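Local atomic coordinates of ribonuclease VapC (Caulobacter crescentus, PDB entry 5K8J), a protein that probably acts as a magnesium-dependent ribonuclease, the toxin of a toxin-antitoxin system whose partner is VapB. Residues 34-39 with 92-97; 97-102 with 118-123. All blocks are in the same frame, centred on the assembly; numbering follows the deposited sequence.

Interaction 1: residues 34-39 with 92-97; sequences SIISRV and KVVDRM
Ile36 lays one branch against Val94 and the other against Met97 of the helix that starts at Val93. The CG2 methyl, placed anti to the backbone N because CG1 takes the position beside it (chi1 -55°), lies 4.0 Å from Val94 CG1. The longer branch folds back at chi2 and brings CD1 to 3.8 Å from Met97 CE, with CG1 also close to that methyl. Met97, present as selenomethionine, bends at its last torsion (chi3 75°), which turns CE toward the isoleucine. The Ile36 and Met97 side chains cross at about a right angle. The N-terminal ends of two helices thus pack through buried apolar side chains, with no hydrogen bond between residues 34-39 and 92-97. Ser34, the N-cap of helix 35-45, accepts a bent bond through OG from Ile36 N at 2.9 Å (139°). The Val94 side chain lies about 6 Å from that of Asp6, which, like the neighbouring Asp95, is predicted to bind magnesium. The contact joins the start of helix 35-45, which follows strand 31-34 of the parallel sheet, to that of helix 93-104, while Phe79 of a VapB chain packs on Met97 and Val39 of the second VapC subunit on Val93.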
loop_
_atom_site.group_PDB
_atom_site.type_symbol
_atom_site.label_atom_id
_atom_site.label_comp_id
_atom_site.label_asym_id
_atom_site.label_seq_id
_atom_site.Cartn_x
_atom_site.Cartn_y
_atom_site.Cartn_z
ATOM N N SER B 34 9.944 13.008 14.841
ATOM C CA SER B 34 8.793 12.103 14.838
ATOM C C SER B 34 7.673 12.638 15.732
ATOM O O SER B 34 7.927 13.146 16.823
ATOM C CB SER B 34 9.226 10.749 15.355
ATOM O OG SER B 34 8.080 9.978 15.638
ATOM N N ILE B 35 6.423 12.484 15.277
ATOM C CA ILE B 35 5.265 12.809 16.113
ATOM C C ILE B 35 5.280 11.991 17.397
ATOM O O ILE B 35 4.734 12.420 18.419
ATOM C CB ILE B 35 3.975 12.592 15.308
ATOM C CG1 ILE B 35 2.757 13.240 16.012
ATOM C CG2 ILE B 35 3.687 11.109 15.086
ATOM C CD1 ILE B 35 2.676 14.683 15.829
ATOM N N ILE B 36 5.856 10.794 17.363
ATOM C CA ILE B 36 5.952 9.980 18.565
ATOM C C ILE B 36 6.880 10.650 19.566
ATOM O O ILE B 36 6.574 10.739 20.761
ATOM C CB ILE B 36 6.419 8.540 18.233
ATOM C CG1 ILE B 36 5.515 7.888 17.173
ATOM C CG2 ILE B 36 6.464 7.722 19.496
ATOM C CD1 ILE B 36 4.009 7.912 17.496
ATOM N N SER B 37 8.011 11.190 19.097
ATOM C CA SER B 37 8.844 12.002 19.971
ATOM C C SER B 37 8.094 13.225 20.487
ATOM O O SER B 37 8.273 13.622 21.650
ATOM C CB SER B 37 10.113 12.460 19.240
ATOM O OG SER B 37 10.874 11.373 18.753
ATOM N N ARG B 38 7.302 13.872 19.631
ATOM C CA ARG B 38 6.490 14.984 20.103
ATOM C C ARG B 38 5.636 14.553 21.293
ATOM O O ARG B 38 5.609 15.237 22.314
ATOM C CB ARG B 38 5.611 15.563 18.986
ATOM C CG ARG B 38 4.707 16.657 19.498
ATOM C CD ARG B 38 3.917 17.437 18.451
ATOM N NE ARG B 38 2.970 18.244 19.221
ATOM C CZ ARG B 38 1.761 18.622 18.827
ATOM N NH1 ARG B 38 1.334 18.385 17.605
ATOM N NH2 ARG B 38 0.966 19.269 19.676
ATOM N N VAL B 39 4.974 13.403 21.207
ATOM C CA VAL B 39 4.143 12.942 22.319
ATOM C C VAL B 39 4.976 12.827 23.589
ATOM O O VAL B 39 4.553 13.238 24.680
ATOM C CB VAL B 39 3.469 11.606 21.973
ATOM C CG1 VAL B 39 2.898 10.935 23.212
ATOM C CG2 VAL B 39 2.358 11.877 20.954
ATOM N N LYS B 92 11.121 -2.296 23.075
ATOM C CA LYS B 92 11.646 -1.432 22.017
ATOM C C LYS B 92 10.591 -0.995 21.005
ATOM O O LYS B 92 10.937 -0.527 19.916
ATOM C CB LYS B 92 12.817 -2.132 21.321
ATOM C CG LYS B 92 13.974 -2.477 22.259
ATOM C CD LYS B 92 15.279 -2.687 21.491
ATOM C CE LYS B 92 15.273 -4.012 20.786
ATOM N NZ LYS B 92 16.605 -4.228 20.113
ATOM N N VAL B 93 9.300 -1.080 21.336
ATOM C CA VAL B 93 8.282 -0.675 20.372
ATOM C C VAL B 93 8.488 0.770 19.920
ATOM O O VAL B 93 8.469 1.063 18.720
ATOM C CB VAL B 93 6.859 -0.899 20.929
ATOM C CG1 VAL B 93 5.827 -0.303 19.999
ATOM C CG2 VAL B 93 6.600 -2.384 21.153
ATOM N N VAL B 94 8.621 1.711 20.862
ATOM C CA VAL B 94 8.742 3.127 20.474
ATOM C C VAL B 94 9.969 3.338 19.594
ATOM O O VAL B 94 9.894 3.996 18.547
ATOM C CB VAL B 94 8.806 4.036 21.714
ATOM C CG1 VAL B 94 9.193 5.451 21.288
ATOM C CG2 VAL B 94 7.462 4.059 22.411
ATOM N N ASP B 95 11.106 2.793 20.024
ATOM C CA ASP B 95 12.346 2.799 19.245
ATOM C C ASP B 95 12.085 2.388 17.803
ATOM O O ASP B 95 12.519 3.038 16.834
ATOM C CB ASP B 95 13.354 1.785 19.826
ATOM C CG ASP B 95 14.077 2.237 21.083
ATOM O OD1 ASP B 95 14.108 3.438 21.403
ATOM O OD2 ASP B 95 14.714 1.329 21.716
ATOM N N ARG B 96 11.433 1.244 17.643
ATOM C CA ARG B 96 11.221 0.705 16.309
ATOM C C ARG B 96 10.191 1.503 15.498
ATOM O O ARG B 96 10.284 1.585 14.265
ATOM C CB ARG B 96 10.834 -0.769 16.461
ATOM C CG ARG B 96 11.993 -1.635 16.895
ATOM C CD ARG B 96 11.507 -2.984 17.357
ATOM N NE ARG B 96 12.632 -3.879 17.590
ATOM C CZ ARG B 96 12.498 -5.192 17.761
ATOM N NH1 ARG B 96 11.298 -5.715 17.725
ATOM N NH2 ARG B 96 13.556 -5.984 17.935
HETATM N N MSE B 97 9.208 2.134 16.153
HETATM C CA MSE B 97 8.280 3.020 15.466
HETATM C C MSE B 97 9.025 4.212 14.866
HETATM O O MSE B 97 8.791 4.564 13.715
HETATM C CB MSE B 97 7.184 3.507 16.427
HETATM C CG MSE B 97 6.168 2.431 16.790
HETATM SE SE MSE B 97 4.848 3.152 18.058
HETATM C CE MSE B 97 3.860 4.196 16.870
#

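Interaction 2: residues 97-102 with 118-123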
loop_
_atom_site.group_PDB
_atom_site.type_symbol
_atom_site.label_atom_id
_atom_site.label_comp_id
_atom_site.label_asym_id
_atom_site.label_seq_id
_atom_site.Cartn_x
_atom_site.Cartn_y
_atom_site.Cartn_z
HETATM N N MSE B 97 9.208 2.134 16.153
HETATM C CA MSE B 97 8.280 3.020 15.466
HETATM C C MSE B 97 9.025 4.212 14.866
HETATM O O MSE B 97 8.791 4.564 13.715
HETATM C CB MSE B 97 7.184 3.507 16.427
HETATM C CG MSE B 97 6.168 2.431 16.790
HETATM SE SE MSE B 97 4.848 3.152 18.058
HETATM C CE MSE B 97 3.860 4.196 16.870
ATOM N N ILE B 98 9.896 4.831 15.665
ATOM C CA ILE B 98 10.608 5.992 15.143
ATOM C C ILE B 98 11.589 5.569 14.047
ATOM O O ILE B 98 11.700 6.219 12.991
ATOM C CB ILE B 98 11.291 6.754 16.289
ATOM C CG1 ILE B 98 10.233 7.180 17.323
ATOM C CG2 ILE B 98 12.029 7.977 15.703
ATOM C CD1 ILE B 98 10.792 7.833 18.547
ATOM N N ALA B 99 12.306 4.471 14.264
ATOM C CA ALA B 99 13.178 3.958 13.215
ATOM C C ALA B 99 12.407 3.632 11.942
ATOM O O ALA B 99 12.900 3.860 10.830
ATOM C CB ALA B 99 13.917 2.714 13.715
ATOM N N ALA B 100 11.187 3.098 12.080
ATOM C CA ALA B 100 10.344 2.798 10.922
ATOM C C ALA B 100 10.031 4.053 10.114
ATOM O O ALA B 100 9.952 4.019 8.885
ATOM C CB ALA B 100 9.045 2.126 11.399
ATOM N N GLN B 101 9.848 5.180 10.790
ATOM C CA GLN B 101 9.591 6.414 10.073
ATOM C C GLN B 101 10.832 6.874 9.326
ATOM O O GLN B 101 10.738 7.377 8.208
ATOM C CB GLN B 101 9.172 7.485 11.059
ATOM C CG GLN B 101 7.846 7.173 11.715
ATOM C CD GLN B 101 7.492 8.220 12.733
ATOM O OE1 GLN B 101 7.980 8.173 13.843
ATOM N NE2 GLN B 101 6.631 9.171 12.363
ATOM N N ALA B 102 11.987 6.742 9.960
ATOM C CA ALA B 102 13.237 7.057 9.283
ATOM C C ALA B 102 13.421 6.194 8.042
ATOM O O ALA B 102 13.814 6.687 6.977
ATOM C CB ALA B 102 14.391 6.856 10.266
ATOM N N ARG B 118 20.513 -2.124 16.446
ATOM C CA ARG B 118 21.407 -2.949 15.661
ATOM C C ARG B 118 20.673 -4.065 14.935
ATOM O O ARG B 118 21.210 -4.619 13.973
ATOM C CB ARG B 118 22.479 -3.536 16.595
ATOM C CG ARG B 118 23.572 -4.342 15.914
ATOM C CD ARG B 118 24.431 -5.088 16.940
ATOM N NE ARG B 118 25.372 -6.016 16.306
ATOM C CZ ARG B 118 26.693 -6.020 16.488
ATOM N NH1 ARG B 118 27.273 -5.147 17.305
ATOM N NH2 ARG B 118 27.444 -6.918 15.854
ATOM N N ASP B 119 19.468 -4.405 15.378
ATOM C CA ASP B 119 18.705 -5.502 14.810
ATOM C C ASP B 119 17.719 -5.046 13.751
ATOM O O ASP B 119 16.851 -5.830 13.367
ATOM C CB ASP B 119 17.969 -6.278 15.920
ATOM C CG ASP B 119 17.022 -5.409 16.724
ATOM O OD1 ASP B 119 16.881 -4.220 16.385
ATOM O OD2 ASP B 119 16.422 -5.920 17.714
ATOM N N ILE B 120 17.822 -3.809 13.268
ATOM C CA ILE B 120 16.894 -3.278 12.277
ATOM C C ILE B 120 17.568 -3.252 10.912
ATOM O O ILE B 120 18.424 -2.389 10.652
ATOM C CB ILE B 120 16.407 -1.880 12.676
ATOM C CG1 ILE B 120 15.670 -1.956 14.026
ATOM C CG2 ILE B 120 15.516 -1.280 11.603
ATOM C CD1 ILE B 120 15.288 -0.631 14.563
ATOM N N PRO B 121 17.236 -4.170 10.013
ATOM C CA PRO B 121 17.910 -4.175 8.712
ATOM C C PRO B 121 17.594 -2.923 7.922
ATOM O O PRO B 121 16.451 -2.478 7.868
ATOM C CB PRO B 121 17.338 -5.419 8.010
ATOM C CG PRO B 121 16.803 -6.284 9.116
ATOM C CD PRO B 121 16.310 -5.310 10.165
ATOM N N GLY B 122 18.622 -2.385 7.258
ATOM C CA GLY B 122 18.429 -1.305 6.333
ATOM C C GLY B 122 18.504 0.074 6.941
ATOM O O GLY B 122 18.464 1.059 6.198
ATOM N N LEU B 123 18.593 0.177 8.255
ATOM C CA LEU B 123 18.551 1.473 8.910
ATOM C C LEU B 123 19.931 2.127 8.865
ATOM O O LEU B 123 20.937 1.496 9.217
ATOM C CB LEU B 123 18.129 1.307 10.360
ATOM C CG LEU B 123 17.993 2.578 11.184
ATOM C CD1 LEU B 123 16.827 3.423 10.741
ATOM C CD2 LEU B 123 17.855 2.231 12.637
#
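Ala99, Ala102, Ile120 and Leu123 meet without any flat side chain between them; the planar group touched is the backbone carbonyl of Ala99, whose O has Leu123 CD1 4.0 Å away. No hydrogen bond passes between residues 97-102 and 118-123. The rest is methyl against methyl: with alanines on the helix side, the CA atoms of Ala99 and Leu123 come within 7.3 Å. Ala99 CB points toward the loop and is met by two branches: Ile120 CD1 at 3.7 Å and Leu123 CD2 at 4.1 Å. One helical turn on, Ala102 CB meets Leu123 CD1 at 4.2 Å, which leaves the forked end of the leucine touching both alanines. Its CG stands anti to the backbone N (chi1 -178°), carrying the fork to the helix although the CB bond itself does not aim there. Ile120 and Leu123 are the ends of a type II beta turn, with Gly122 at its third position taking the positive phi (89°) usual there; the N of Gly122 donates to Gln64 OE1 of a VapB chain. Phe117 flanks both Ala99 and Leu123. The loop leading from strand 108-111 to strand 125-127 thus lies against helix 93-104, with Ile120 also touching Ile82 of helix 73-86 and Leu123 touching Phe109 of the sheet.

In the fold
From the N terminus, the chain leaves strand 31-34, enters helix 35-45 and makes a long, mostly helical excursion before interaction 1 closes it at the start of helix 93-104. Interaction 2 opens further along that helix and closes a shorter loop of 15 residues that includes strand 108-111. The two are in series, neither nested nor crossed, and share Met97. Cross-ties join them: a salt bridge links Arg96 NH2 to Asp119 OD2 at 2.9 Å, and Ser34 OG probably hydrogen-bonds to Gln101 OE1. Helix 93-104 of this PIN domain is therefore held against helix 35-45 at one contact and the 118-123 loop at the other.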